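Local coordinates for protein Two-component system sensor histidine kinase (Bacteroides thetaiotaomicron, PDB 3OTT) that probably senses saccharides through its extracellular beta-propeller and beta-sandwich region and is predicted to relay the signal as a membrane-bound histidine kinase, at residues F336-F339 and G344-R347; I359-R362 and T367-L370; Y379-Q384 and V444-L449; R396-Y399 and F404-Y407. All blocks are in the same frame, centred on the assembly; numbering follows the deposited sequence.

Contact 1 of 4, residues F336-F339 and G344-R347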
loop_
_atom_site.group_PDB
_atom_site.type_symbol
_atom_site.label_atom_id
_atom_site.label_comp_id
_atom_site.label_asym_id
_atom_site.label_seq_id
_atom_site.Cartn_x
_atom_site.Cartn_y
_atom_site.Cartn_z
ATOM N N PHE B 336 -14.596 -14.217 -14.585
ATOM C CA PHE B 336 -14.173 -13.069 -13.783
ATOM C C PHE B 336 -14.742 -13.209 -12.379
ATOM O O PHE B 336 -15.900 -13.561 -12.214
ATOM C CB PHE B 336 -14.625 -11.726 -14.382
ATOM C CG PHE B 336 -13.915 -11.343 -15.677
ATOM C CD1 PHE B 336 -12.622 -10.827 -15.654
ATOM C CD2 PHE B 336 -14.560 -11.493 -16.923
ATOM C CE1 PHE B 336 -11.952 -10.461 -16.870
ATOM C CE2 PHE B 336 -13.917 -11.120 -18.137
ATOM C CZ PHE B 336 -12.616 -10.614 -18.106
ATOM N N TYR B 337 -13.941 -12.883 -11.374
ATOM C CA TYR B 337 -14.475 -12.789 -10.035
ATOM C C TYR B 337 -14.913 -11.370 -9.813
ATOM O O TYR B 337 -14.286 -10.466 -10.329
ATOM C CB TYR B 337 -13.402 -13.159 -9.010
ATOM C CG TYR B 337 -12.961 -14.586 -9.120
ATOM C CD1 TYR B 337 -11.963 -14.980 -10.017
ATOM C CD2 TYR B 337 -13.535 -15.555 -8.296
ATOM C CE1 TYR B 337 -11.555 -16.339 -10.075
ATOM C CE2 TYR B 337 -13.156 -16.854 -8.352
ATOM C CZ TYR B 337 -12.178 -17.256 -9.228
ATOM O OH TYR B 337 -11.853 -18.594 -9.216
ATOM N N TRP B 338 -16.000 -11.192 -9.053
ATOM C CA TRP B 338 -16.538 -9.891 -8.746
ATOM C C TRP B 338 -16.865 -9.870 -7.256
ATOM O O TRP B 338 -17.864 -10.473 -6.823
ATOM C CB TRP B 338 -17.825 -9.649 -9.508
ATOM C CG TRP B 338 -17.698 -9.508 -10.993
ATOM C CD1 TRP B 338 -17.884 -10.480 -11.945
ATOM C CD2 TRP B 338 -17.437 -8.301 -11.701
ATOM N NE1 TRP B 338 -17.710 -9.954 -13.205
ATOM C CE2 TRP B 338 -17.428 -8.617 -13.081
ATOM C CE3 TRP B 338 -17.157 -6.988 -11.301
ATOM C CZ2 TRP B 338 -17.237 -7.643 -14.061
ATOM C CZ3 TRP B 338 -16.936 -6.059 -12.246
ATOM C CH2 TRP B 338 -17.001 -6.377 -13.623
ATOM N N PHE B 339 -16.006 -9.172 -6.509
ATOM C CA PHE B 339 -16.062 -9.116 -5.068
ATOM C C PHE B 339 -16.279 -7.638 -4.712
ATOM O O PHE B 339 -15.412 -6.771 -4.973
ATOM C CB PHE B 339 -14.735 -9.572 -4.515
ATOM C CG PHE B 339 -14.564 -11.070 -4.471
ATOM C CD1 PHE B 339 -15.308 -11.910 -5.299
ATOM C CD2 PHE B 339 -13.623 -11.635 -3.600
ATOM C CE1 PHE B 339 -15.150 -13.274 -5.240
ATOM C CE2 PHE B 339 -13.448 -13.002 -3.540
ATOM C CZ PHE B 339 -14.240 -13.836 -4.385
ATOM N N GLY B 344 -16.973 -0.174 -2.940
ATOM C CA GLY B 344 -16.833 -0.421 -4.385
ATOM C C GLY B 344 -16.678 -1.888 -4.801
ATOM O O GLY B 344 -16.861 -2.824 -3.997
ATOM N N LEU B 345 -16.317 -2.110 -6.056
ATOM C CA LEU B 345 -16.426 -3.438 -6.643
ATOM C C LEU B 345 -15.157 -3.799 -7.409
ATOM O O LEU B 345 -14.736 -3.075 -8.311
ATOM C CB LEU B 345 -17.650 -3.475 -7.588
ATOM C CG LEU B 345 -17.976 -4.718 -8.424
ATOM C CD1 LEU B 345 -18.423 -5.926 -7.610
ATOM C CD2 LEU B 345 -19.048 -4.411 -9.532
ATOM N N ILE B 346 -14.610 -4.960 -7.104
ATOM C CA ILE B 346 -13.350 -5.362 -7.665
ATOM C C ILE B 346 -13.553 -6.544 -8.621
ATOM O O ILE B 346 -14.128 -7.572 -8.204
ATOM C CB ILE B 346 -12.354 -5.718 -6.570
ATOM C CG1 ILE B 346 -12.261 -4.589 -5.531
ATOM C CG2 ILE B 346 -10.952 -6.041 -7.162
ATOM C CD1 ILE B 346 -11.525 -5.016 -4.262
ATOM N N ARG B 347 -13.096 -6.356 -9.877
ATOM C CA ARG B 347 -13.002 -7.414 -10.870
ATOM C C ARG B 347 -11.577 -7.951 -11.003
ATOM O O ARG B 347 -10.628 -7.175 -11.163
ATOM C CB ARG B 347 -13.335 -6.884 -12.261
ATOM C CG ARG B 347 -13.785 -7.923 -13.232
ATOM C CD ARG B 347 -13.826 -7.304 -14.600
ATOM N NE ARG B 347 -12.511 -7.381 -15.218
ATOM C CZ ARG B 347 -12.268 -7.168 -16.509
ATOM N NH1 ARG B 347 -13.261 -6.850 -17.325
ATOM N NH2 ARG B 347 -11.033 -7.314 -16.982
#

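Contact 2 of 4, residues I359-R362 and T367-L370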
loop_
_atom_site.group_PDB
_atom_site.type_symbol
_atom_site.label_atom_id
_atom_site.label_comp_id
_atom_site.label_asym_id
_atom_site.label_seq_id
_atom_site.Cartn_x
_atom_site.Cartn_y
_atom_site.Cartn_z
ATOM N N ILE B 359 -9.397 -4.746 -11.438
ATOM C CA ILE B 359 -9.950 -3.422 -11.679
ATOM C C ILE B 359 -10.927 -3.090 -10.545
ATOM O O ILE B 359 -11.795 -3.899 -10.200
ATOM C CB ILE B 359 -10.664 -3.375 -13.026
ATOM C CG1 ILE B 359 -9.667 -3.679 -14.137
ATOM C CG2 ILE B 359 -11.314 -2.020 -13.273
ATOM C CD1 ILE B 359 -10.376 -3.944 -15.453
ATOM N N TRP B 360 -10.811 -1.888 -9.992
ATOM C CA TRP B 360 -11.555 -1.559 -8.813
ATOM C C TRP B 360 -12.432 -0.364 -9.147
ATOM O O TRP B 360 -11.895 0.755 -9.322
ATOM C CB TRP B 360 -10.613 -1.211 -7.663
ATOM C CG TRP B 360 -11.301 -1.151 -6.308
ATOM C CD1 TRP B 360 -12.628 -0.916 -6.054
ATOM C CD2 TRP B 360 -10.669 -1.347 -5.039
ATOM N NE1 TRP B 360 -12.859 -0.968 -4.700
ATOM C CE2 TRP B 360 -11.671 -1.244 -4.057
ATOM C CE3 TRP B 360 -9.330 -1.621 -4.643
ATOM C CZ2 TRP B 360 -11.395 -1.383 -2.698
ATOM C CZ3 TRP B 360 -9.046 -1.758 -3.294
ATOM C CH2 TRP B 360 -10.076 -1.645 -2.329
ATOM N N TYR B 361 -13.750 -0.630 -9.250
ATOM C CA TYR B 361 -14.765 0.365 -9.621
ATOM C C TYR B 361 -15.262 1.068 -8.368
ATOM O O TYR B 361 -15.685 0.399 -7.376
ATOM C CB TYR B 361 -15.955 -0.283 -10.317
ATOM C CG TYR B 361 -15.603 -0.825 -11.657
ATOM C CD1 TYR B 361 -15.086 -2.146 -11.795
ATOM C CD2 TYR B 361 -15.734 -0.038 -12.809
ATOM C CE1 TYR B 361 -14.695 -2.653 -13.061
ATOM C CE2 TYR B 361 -15.358 -0.556 -14.103
ATOM C CZ TYR B 361 -14.827 -1.869 -14.186
ATOM O OH TYR B 361 -14.436 -2.397 -15.382
ATOM N N ARG B 362 -15.130 2.394 -8.355
ATOM C CA ARG B 362 -15.730 3.140 -7.248
ATOM C C ARG B 362 -16.069 4.530 -7.574
ATOM O O ARG B 362 -15.626 5.052 -8.617
ATOM C CB ARG B 362 -14.917 3.116 -5.978
ATOM C CG ARG B 362 -13.668 3.729 -6.075
ATOM C CD ARG B 362 -12.666 2.614 -6.014
ATOM N NE ARG B 362 -11.920 2.521 -4.762
ATOM C CZ ARG B 362 -10.588 2.573 -4.747
ATOM N NH1 ARG B 362 -9.935 2.730 -5.902
ATOM N NH2 ARG B 362 -9.909 2.465 -3.615
ATOM N N THR B 367 -11.050 6.640 -13.677
ATOM C CA THR B 367 -11.022 5.795 -14.856
ATOM C C THR B 367 -12.143 4.806 -14.847
ATOM O O THR B 367 -12.649 4.481 -15.903
ATOM C CB THR B 367 -9.725 4.977 -14.921
ATOM O OG1 THR B 367 -8.659 5.838 -14.582
ATOM C CG2 THR B 367 -9.493 4.417 -16.326
ATOM N N TYR B 368 -12.479 4.320 -13.648
ATOM C CA TYR B 368 -13.478 3.286 -13.437
ATOM C C TYR B 368 -14.542 3.708 -12.413
ATOM O O TYR B 368 -14.613 3.155 -11.303
ATOM C CB TYR B 368 -12.825 1.956 -13.054
ATOM C CG TYR B 368 -11.807 1.448 -14.059
ATOM C CD1 TYR B 368 -12.211 1.000 -15.310
ATOM C CD2 TYR B 368 -10.436 1.454 -13.773
ATOM C CE1 TYR B 368 -11.271 0.560 -16.272
ATOM C CE2 TYR B 368 -9.496 1.013 -14.734
ATOM C CZ TYR B 368 -9.941 0.552 -15.966
ATOM O OH TYR B 368 -9.052 0.109 -16.925
ATOM N N PRO B 369 -15.398 4.678 -12.787
ATOM C CA PRO B 369 -16.348 5.174 -11.788
ATOM C C PRO B 369 -17.535 4.258 -11.549
ATOM O O PRO B 369 -17.835 3.410 -12.370
ATOM C CB PRO B 369 -16.777 6.552 -12.356
ATOM C CG PRO B 369 -16.576 6.428 -13.879
ATOM C CD PRO B 369 -15.595 5.294 -14.122
ATOM N N LEU B 370 -18.154 4.392 -10.381
ATOM C CA LEU B 370 -19.438 3.797 -10.085
ATOM C C LEU B 370 -20.379 4.861 -9.566
ATOM O O LEU B 370 -19.931 5.800 -8.914
ATOM C CB LEU B 370 -19.313 2.752 -9.011
ATOM C CG LEU B 370 -19.262 1.295 -9.418
ATOM C CD1 LEU B 370 -19.503 0.404 -8.178
ATOM C CD2 LEU B 370 -20.242 1.024 -10.489
#

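Contact 3 of 4, residues Y379-Q384 and V444-L449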
loop_
_atom_site.group_PDB
_atom_site.type_symbol
_atom_site.label_atom_id
_atom_site.label_comp_id
_atom_site.label_asym_id
_atom_site.label_seq_id
_atom_site.Cartn_x
_atom_site.Cartn_y
_atom_site.Cartn_z
ATOM N N TYR B 379 -25.419 -10.009 -10.024
ATOM C CA TYR B 379 -26.238 -10.966 -10.702
ATOM C C TYR B 379 -25.894 -11.066 -12.191
ATOM O O TYR B 379 -25.683 -10.068 -12.898
ATOM C CB TYR B 379 -27.679 -10.543 -10.538
ATOM C CG TYR B 379 -28.688 -11.367 -11.308
ATOM C CD1 TYR B 379 -28.991 -12.680 -10.911
ATOM C CD2 TYR B 379 -29.334 -10.835 -12.398
ATOM C CE1 TYR B 379 -29.907 -13.452 -11.603
ATOM C CE2 TYR B 379 -30.262 -11.592 -13.111
ATOM C CZ TYR B 379 -30.543 -12.899 -12.696
ATOM O OH TYR B 379 -31.466 -13.634 -13.355
ATOM N N GLU B 380 -25.860 -12.284 -12.693
ATOM C CA GLU B 380 -25.717 -12.471 -14.133
ATOM C C GLU B 380 -27.034 -12.961 -14.718
ATOM O O GLU B 380 -27.586 -13.952 -14.224
ATOM C CB GLU B 380 -24.588 -13.497 -14.423
ATOM C CG GLU B 380 -24.239 -13.526 -15.869
ATOM C CD GLU B 380 -23.120 -14.492 -16.255
ATOM O OE1 GLU B 380 -22.233 -14.878 -15.441
ATOM O OE2 GLU B 380 -23.104 -14.828 -17.426
ATOM N N ASP B 381 -27.541 -12.301 -15.751
ATOM C CA ASP B 381 -28.872 -12.681 -16.313
ATOM C C ASP B 381 -28.844 -13.849 -17.304
ATOM O O ASP B 381 -27.809 -14.550 -17.419
ATOM C CB ASP B 381 -29.637 -11.497 -16.905
ATOM C CG ASP B 381 -29.000 -10.941 -18.194
ATOM O OD1 ASP B 381 -28.219 -11.655 -18.880
ATOM O OD2 ASP B 381 -29.300 -9.761 -18.533
ATOM N N LYS B 382 -29.958 -14.035 -18.036
ATOM C CA LYS B 382 -30.142 -15.193 -18.923
ATOM C C LYS B 382 -29.342 -15.034 -20.176
ATOM O O LYS B 382 -29.113 -16.008 -20.873
ATOM C CB LYS B 382 -31.623 -15.394 -19.359
ATOM C CG LYS B 382 -32.675 -15.368 -18.246
ATOM C CD LYS B 382 -32.469 -16.476 -17.218
ATOM C CE LYS B 382 -33.755 -16.609 -16.378
ATOM N NZ LYS B 382 -33.488 -17.441 -15.214
ATOM N N GLU B 383 -28.947 -13.813 -20.515
ATOM C CA GLU B 383 -28.167 -13.622 -21.732
ATOM C C GLU B 383 -26.727 -13.316 -21.366
ATOM O O GLU B 383 -25.990 -12.732 -22.150
ATOM C CB GLU B 383 -28.781 -12.533 -22.595
ATOM C CG GLU B 383 -30.155 -12.935 -23.193
ATOM C CD GLU B 383 -30.890 -11.767 -23.886
ATOM O OE1 GLU B 383 -31.146 -10.726 -23.213
ATOM O OE2 GLU B 383 -31.220 -11.897 -25.107
ATOM N N GLN B 384 -26.335 -13.695 -20.149
ATOM C CA GLN B 384 -24.961 -13.460 -19.686
ATOM C C GLN B 384 -24.599 -11.953 -19.484
ATOM O O GLN B 384 -23.440 -11.576 -19.534
ATOM C CB GLN B 384 -23.917 -14.215 -20.569
ATOM C CG GLN B 384 -24.109 -15.779 -20.557
ATOM C CD GLN B 384 -25.248 -16.245 -21.527
ATOM O OE1 GLN B 384 -25.233 -15.904 -22.691
ATOM N NE2 GLN B 384 -26.235 -16.965 -21.022
ATOM N N VAL B 444 -39.506 -4.644 -14.714
ATOM C CA VAL B 444 -39.128 -3.845 -15.876
ATOM C C VAL B 444 -38.791 -4.723 -17.091
ATOM O O VAL B 444 -38.133 -5.780 -16.972
ATOM C CB VAL B 444 -37.869 -3.010 -15.546
ATOM C CG1 VAL B 444 -37.181 -2.472 -16.802
ATOM C CG2 VAL B 444 -38.196 -1.826 -14.573
ATOM N N ASP B 445 -39.236 -4.302 -18.256
ATOM C CA ASP B 445 -38.896 -5.002 -19.469
ATOM C C ASP B 445 -37.386 -4.845 -19.784
ATOM O O ASP B 445 -36.921 -3.756 -20.082
ATOM C CB ASP B 445 -39.772 -4.525 -20.621
ATOM C CG ASP B 445 -39.515 -5.334 -21.932
ATOM O OD1 ASP B 445 -38.369 -5.331 -22.444
ATOM O OD2 ASP B 445 -40.463 -5.961 -22.445
ATOM N N LYS B 446 -36.632 -5.928 -19.683
ATOM C CA LYS B 446 -35.165 -5.851 -19.772
ATOM C C LYS B 446 -34.649 -5.194 -21.087
ATOM O O LYS B 446 -33.887 -4.207 -21.047
ATOM C CB LYS B 446 -34.555 -7.233 -19.579
ATOM C CG LYS B 446 -33.068 -7.207 -19.273
ATOM C CD LYS B 446 -32.540 -8.568 -19.130
ATOM C CE LYS B 446 -32.183 -9.177 -20.543
ATOM N NZ LYS B 446 -31.198 -10.272 -20.326
ATOM N N HIS B 447 -35.107 -5.691 -22.236
ATOM C CA HIS B 447 -34.645 -5.107 -23.531
ATOM C C HIS B 447 -35.030 -3.662 -23.744
ATOM O O HIS B 447 -34.215 -2.885 -24.216
ATOM C CB HIS B 447 -34.971 -5.986 -24.744
ATOM C CG HIS B 447 -34.188 -7.271 -24.735
ATOM N ND1 HIS B 447 -34.647 -8.448 -25.294
ATOM C CD2 HIS B 447 -32.979 -7.562 -24.189
ATOM C CE1 HIS B 447 -33.745 -9.403 -25.108
ATOM N NE2 HIS B 447 -32.725 -8.890 -24.433
ATOM N N LYS B 448 -36.250 -3.278 -23.367
ATOM C CA LYS B 448 -36.610 -1.877 -23.454
ATOM C C LYS B 448 -35.764 -1.022 -22.495
ATOM O O LYS B 448 -35.279 0.039 -22.843
ATOM C CB LYS B 448 -38.137 -1.687 -23.289
ATOM C CG LYS B 448 -38.829 -1.732 -24.617
ATOM C CD LYS B 448 -40.281 -2.146 -24.553
ATOM C CE LYS B 448 -41.150 -1.128 -23.803
ATOM N NZ LYS B 448 -42.492 -1.110 -24.464
ATOM N N LEU B 449 -35.508 -1.501 -21.293
ATOM C CA LEU B 449 -34.631 -0.699 -20.468
ATOM C C LEU B 449 -33.256 -0.525 -21.156
ATOM O O LEU B 449 -32.754 0.612 -21.265
ATOM C CB LEU B 449 -34.484 -1.323 -19.087
ATOM C CG LEU B 449 -33.512 -0.655 -18.143
ATOM C CD1 LEU B 449 -34.059 0.691 -17.704
ATOM C CD2 LEU B 449 -33.210 -1.599 -16.972
#

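Contact 4 of 4, residues R396-Y399 and F404-Y407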
loop_
_atom_site.group_PDB
_atom_site.type_symbol
_atom_site.label_atom_id
_atom_site.label_comp_id
_atom_site.label_asym_id
_atom_site.label_seq_id
_atom_site.Cartn_x
_atom_site.Cartn_y
_atom_site.Cartn_z
ATOM N N ARG B 396 -25.522 -1.985 -15.395
ATOM C CA ARG B 396 -25.208 -3.106 -16.235
ATOM C C ARG B 396 -23.759 -2.987 -16.723
ATOM O O ARG B 396 -23.356 -1.913 -17.148
ATOM C CB ARG B 396 -26.152 -3.110 -17.447
ATOM C CG ARG B 396 -25.815 -4.163 -18.530
ATOM C CD ARG B 396 -26.901 -4.299 -19.657
ATOM N NE ARG B 396 -26.898 -3.150 -20.561
ATOM C CZ ARG B 396 -25.943 -2.907 -21.474
ATOM N NH1 ARG B 396 -24.924 -3.737 -21.626
ATOM N NH2 ARG B 396 -26.001 -1.827 -22.227
ATOM N N TYR B 397 -22.997 -4.074 -16.702
ATOM C CA TYR B 397 -21.620 -3.997 -17.197
ATOM C C TYR B 397 -21.543 -4.106 -18.698
ATOM O O TYR B 397 -22.205 -4.949 -19.276
ATOM C CB TYR B 397 -20.763 -5.109 -16.645
ATOM C CG TYR B 397 -19.261 -4.886 -16.735
ATOM C CD1 TYR B 397 -18.646 -3.727 -16.165
ATOM C CD2 TYR B 397 -18.430 -5.859 -17.321
ATOM C CE1 TYR B 397 -17.286 -3.569 -16.193
ATOM C CE2 TYR B 397 -17.073 -5.705 -17.354
ATOM C CZ TYR B 397 -16.490 -4.559 -16.802
ATOM O OH TYR B 397 -15.108 -4.410 -16.846
ATOM N N ASP B 398 -20.710 -3.270 -19.300
ATOM C CA ASP B 398 -20.272 -3.450 -20.669
ATOM C C ASP B 398 -18.837 -4.032 -20.702
ATOM O O ASP B 398 -17.859 -3.308 -20.597
ATOM C CB ASP B 398 -20.317 -2.111 -21.380
ATOM C CG ASP B 398 -20.170 -2.244 -22.885
ATOM O OD1 ASP B 398 -19.302 -3.040 -23.362
ATOM O OD2 ASP B 398 -20.922 -1.513 -23.577
ATOM N N TYR B 399 -18.712 -5.348 -20.824
ATOM C CA TYR B 399 -17.424 -6.011 -21.043
ATOM C C TYR B 399 -16.493 -5.407 -22.099
ATOM O O TYR B 399 -15.290 -5.498 -21.971
ATOM C CB TYR B 399 -17.686 -7.473 -21.402
ATOM C CG TYR B 399 -18.166 -8.252 -20.210
ATOM C CD1 TYR B 399 -17.251 -8.732 -19.244
ATOM C CD2 TYR B 399 -19.536 -8.487 -20.015
ATOM C CE1 TYR B 399 -17.689 -9.441 -18.110
ATOM C CE2 TYR B 399 -19.995 -9.209 -18.870
ATOM C CZ TYR B 399 -19.047 -9.671 -17.945
ATOM O OH TYR B 399 -19.469 -10.358 -16.855
ATOM N N PHE B 404 -19.470 0.423 -16.412
ATOM C CA PHE B 404 -20.915 0.282 -16.078
ATOM C C PHE B 404 -21.799 1.316 -16.741
ATOM O O PHE B 404 -21.371 2.439 -16.987
ATOM C CB PHE B 404 -21.150 0.274 -14.551
ATOM C CG PHE B 404 -20.669 -0.997 -13.928
ATOM C CD1 PHE B 404 -21.493 -2.145 -13.920
ATOM C CD2 PHE B 404 -19.377 -1.103 -13.498
ATOM C CE1 PHE B 404 -21.022 -3.316 -13.424
ATOM C CE2 PHE B 404 -18.895 -2.294 -13.004
ATOM C CZ PHE B 404 -19.700 -3.391 -12.965
ATOM N N ILE B 405 -23.025 0.903 -17.056
ATOM C CA ILE B 405 -24.062 1.778 -17.604
ATOM C C ILE B 405 -25.105 1.886 -16.501
ATOM O O ILE B 405 -25.605 0.866 -16.021
ATOM C CB ILE B 405 -24.750 1.168 -18.864
ATOM C CG1 ILE B 405 -23.851 1.256 -20.078
ATOM C CG2 ILE B 405 -26.085 1.889 -19.191
ATOM C CD1 ILE B 405 -23.068 0.053 -20.326
ATOM N N HIS B 406 -25.440 3.119 -16.134
ATOM C CA HIS B 406 -26.306 3.418 -15.034
ATOM C C HIS B 406 -27.709 3.655 -15.584
ATOM O O HIS B 406 -27.853 4.184 -16.708
ATOM C CB HIS B 406 -25.784 4.693 -14.373
ATOM C CG HIS B 406 -26.631 5.178 -13.232
ATOM N ND1 HIS B 406 -27.549 6.192 -13.371
ATOM C CD2 HIS B 406 -26.697 4.788 -11.937
ATOM C CE1 HIS B 406 -28.143 6.419 -12.204
ATOM N NE2 HIS B 406 -27.634 5.589 -11.317
ATOM N N TYR B 407 -28.709 3.250 -14.802
ATOM C CA TYR B 407 -30.125 3.452 -15.115
ATOM C C TYR B 407 -30.920 4.051 -13.948
ATOM O O TYR B 407 -30.778 3.628 -12.787
ATOM C CB TYR B 407 -30.816 2.105 -15.498
ATOM C CG TYR B 407 -30.157 1.341 -16.609
ATOM C CD1 TYR B 407 -30.441 1.635 -17.954
ATOM C CD2 TYR B 407 -29.235 0.337 -16.331
ATOM C CE1 TYR B 407 -29.835 0.954 -18.983
ATOM C CE2 TYR B 407 -28.631 -0.384 -17.364
ATOM C CZ TYR B 407 -28.943 -0.073 -18.691
ATOM O OH TYR B 407 -28.307 -0.763 -19.708
HETATM O O HOH W 1 -28.144 0.366 -22.103
#

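Contact 1 of 4, residues F336-F339 and G344-R347
Phe-339 and Ile-346 form a hydrogen-bonded antiparallel pair, with Phe-339 N to Ile-346 O at 3.0 Å and Ile-346 N to Phe-339 O at 2.9 Å, next to the non-hydrogen-bonded pair of Trp-338 and Arg-347. On the face carrying this second pair, the arginine chain runs alongside the indole. Arg-347 CG sits over the six-membered ring of Trp-338, 3.5 Å from its centroid, in a CH-pi contact, and Arg-347 CD reaches Trp-338 CH2 at 3.4 Å. A bend at chi3 (86°) then turns the guanidinium nearly perpendicular to the indole and brings one of its faces over Phe-336, whose CE1 lies 3.3 Å from Arg-347 NH2. Leu-345 CD2 meets Trp-338 CE3 at 3.7 Å. With an alanine in place of Arg-347, the indole face under CG and CD would probably lose its methylene packing and the Phe-336 ring would lose the guanidinium lying against it. The hairpin supplies the two middle strands of a four-stranded propeller blade. Asp-332 accepts from Trp-338 NE1, on the pyrrole side of the indole, and also from Phe-336 N. The arginine thus works here largely through its aliphatic stem and flat face, in a buried, mainly aromatic setting.

Contact 2 of 4, residues I359-R362 and T367-L370
With CG anti to the carbonyl carbon (chi1 -57°), the Tyr-368 ring lies across Ile-359, whose CG2 sits over the centre of one face, a CH-pi contact 3.5 Å from the ring centroid; Thr-367 CG2 lies toward the rim of the opposite face. Its edge is directed at the face of Tyr-361 in an offset edge-to-face pair, with the planes at 70° and the ring centroids 5.4 Å apart. Pro-369 O lies at the edge of the Tyr-361 ring, and Tyr-368 CB packs on Tyr-361 CD2 at 3.5 Å. Trp-360 and Arg-362 lie face to face, Arg-362 CZ being 3.9 Å above the indole plane, while the guanidinium forms a salt bridge with Asp-322. Strand 359-361 is the outermost strand of a four-stranded propeller blade, and residues 367-370 belong to the loop that leads on to strand 375-380 of the next one. Backbone bonds hold the returning loop against the strand: Arg-362 N donates to Tyr-368 O at 3.1 Å, and Leu-370 N makes a weak bond of 3.2 Å to Arg-362 O. Leu-370 CG fills in beside Tyr-361 CB at 3.8 Å. The hydroxyl of Tyr-361 is hydrogen-bonded to Tyr-397 OH and to Arg-402 O.

Contact 3 of 4, residues Y379-Q384 and V444-L449
Lys-446 reaches Asp-381 and Glu-383 because its chain, extended as far as CD, bends at chi3 (84°) and brings NZ between the two carboxylates. Asp-381 holds CG between its own backbone N and carbonyl carbon (chi1 69°), which leaves OD2 facing the lysine, while Glu-383 stretches out straight beyond CG toward the helix start. The resulting salt bridges measure 2.7 Å from Lys-446 NZ to Asp-381 OD2 and 2.9 Å from Lys-446 NZ to Glu-383 OE1. The ammonium meets the aspartate from well above its carboxylate plane but takes the anti lone pair of Glu-383 OE1. The syn lone pair of that oxygen accepts from His-447 NE2 at 2.7 Å, the carboxylate oxygen lying at the edge of the imidazole, 17° out of its plane.

Asp-381 begins a type I turn and also an Asx turn, in which Glu-383 N donates to Asp-381 OD1 at 2.8 Å; Trp-387 NE1 also binds Asp-381 OD2. On the other side, Asp-445 is the N-cap of helix 446-451, with Lys-448 N donating to Asp-445 OD1 at 3.1 Å. The contact therefore ties a turn of one propeller blade to the strand-helix junction of the next. Glu-426 gives Lys-446 a third carboxylate. A methionine in place of Lys-446 would probably leave these three acids facing one another without their shared positive charge. With so many carboxylates close by, the lysine is likely to stay charged, and Glu-383 would favour a protonated His-447.

Contact 4 of 4, residues R396-Y399 and F404-Y407
Arg-396 sets its CB against the edge of the Tyr-407 ring, in the ring plane, 3.7 Å from Tyr-407 CE2. CG continues the extended chain, and CD passes the Tyr-407 hydroxyl before a bend at chi3 (72°) swings the head group round. Arg-396 NE then donates to Tyr-407 OH at 2.9 Å, the oxygen lying somewhat out of the guanidinium plane. Farther on, Arg-396 NH2 donates to a water at 3.1 Å that sits in that plane, and the same water is hydrogen-bonded to Tyr-407 OH at 2.7 Å, closing a small ring of bonds. The last nitrogen, NH1, binds Gln-385 OE1. Ile-405 CD1 rests over one face of the guanidinium and also touches Asp-398 CB at 3.7 Å.

These groups share one face of an antiparallel hairpin made of the third and fourth strands of a propeller blade. Its hydrogen-bonded pair is Arg-396 with Ile-405, the bonds running from Arg-396 N to Ile-405 O at 2.9 Å and from Ile-405 N to Arg-396 O at 2.8 Å. On the face of the neighbouring non-hydrogen-bonded pair, Tyr-397 CD1 lies over the Phe-404 ring, 3.4 Å from Phe-404 CZ, with the ring planes at 48°. Leu-449 and Met-450 of helix 446-451 pack on Tyr-407. One face of the hairpin thus holds the Tyr-397 and Phe-404 rings, while the other combines the arginine head group with Ile-405 and the Tyr-407 ring; there the bonds from NE to the hydroxyl, from NH2 to the water and from NH1 to Gln-385 together probably hold the guanidinium in one orientation.

Contacts 1, 2 and 4 follow one another along the chain, and contact 4 falls between the two segments joined by contact 3. Contacts 1 and 2 share the four-stranded blade 326-361, their centres about 10 Å apart and linked by backbone bonds between strands 344-348 and 359-361. Contact 4 belongs to the next blade, 375-410; its Tyr-397 and Phe-404 pack on Trp-338, Leu-345 and Tyr-361, so the two blades meet there through aromatic and aliphatic side chains. Contact 3, with its centre about 12 Å from that of contact 4 and 20 Å from that of contact 1, extends the chain of contacts to blade 421-463. Together they cross three successive blades of one beta-propeller of the extracellular sensor region.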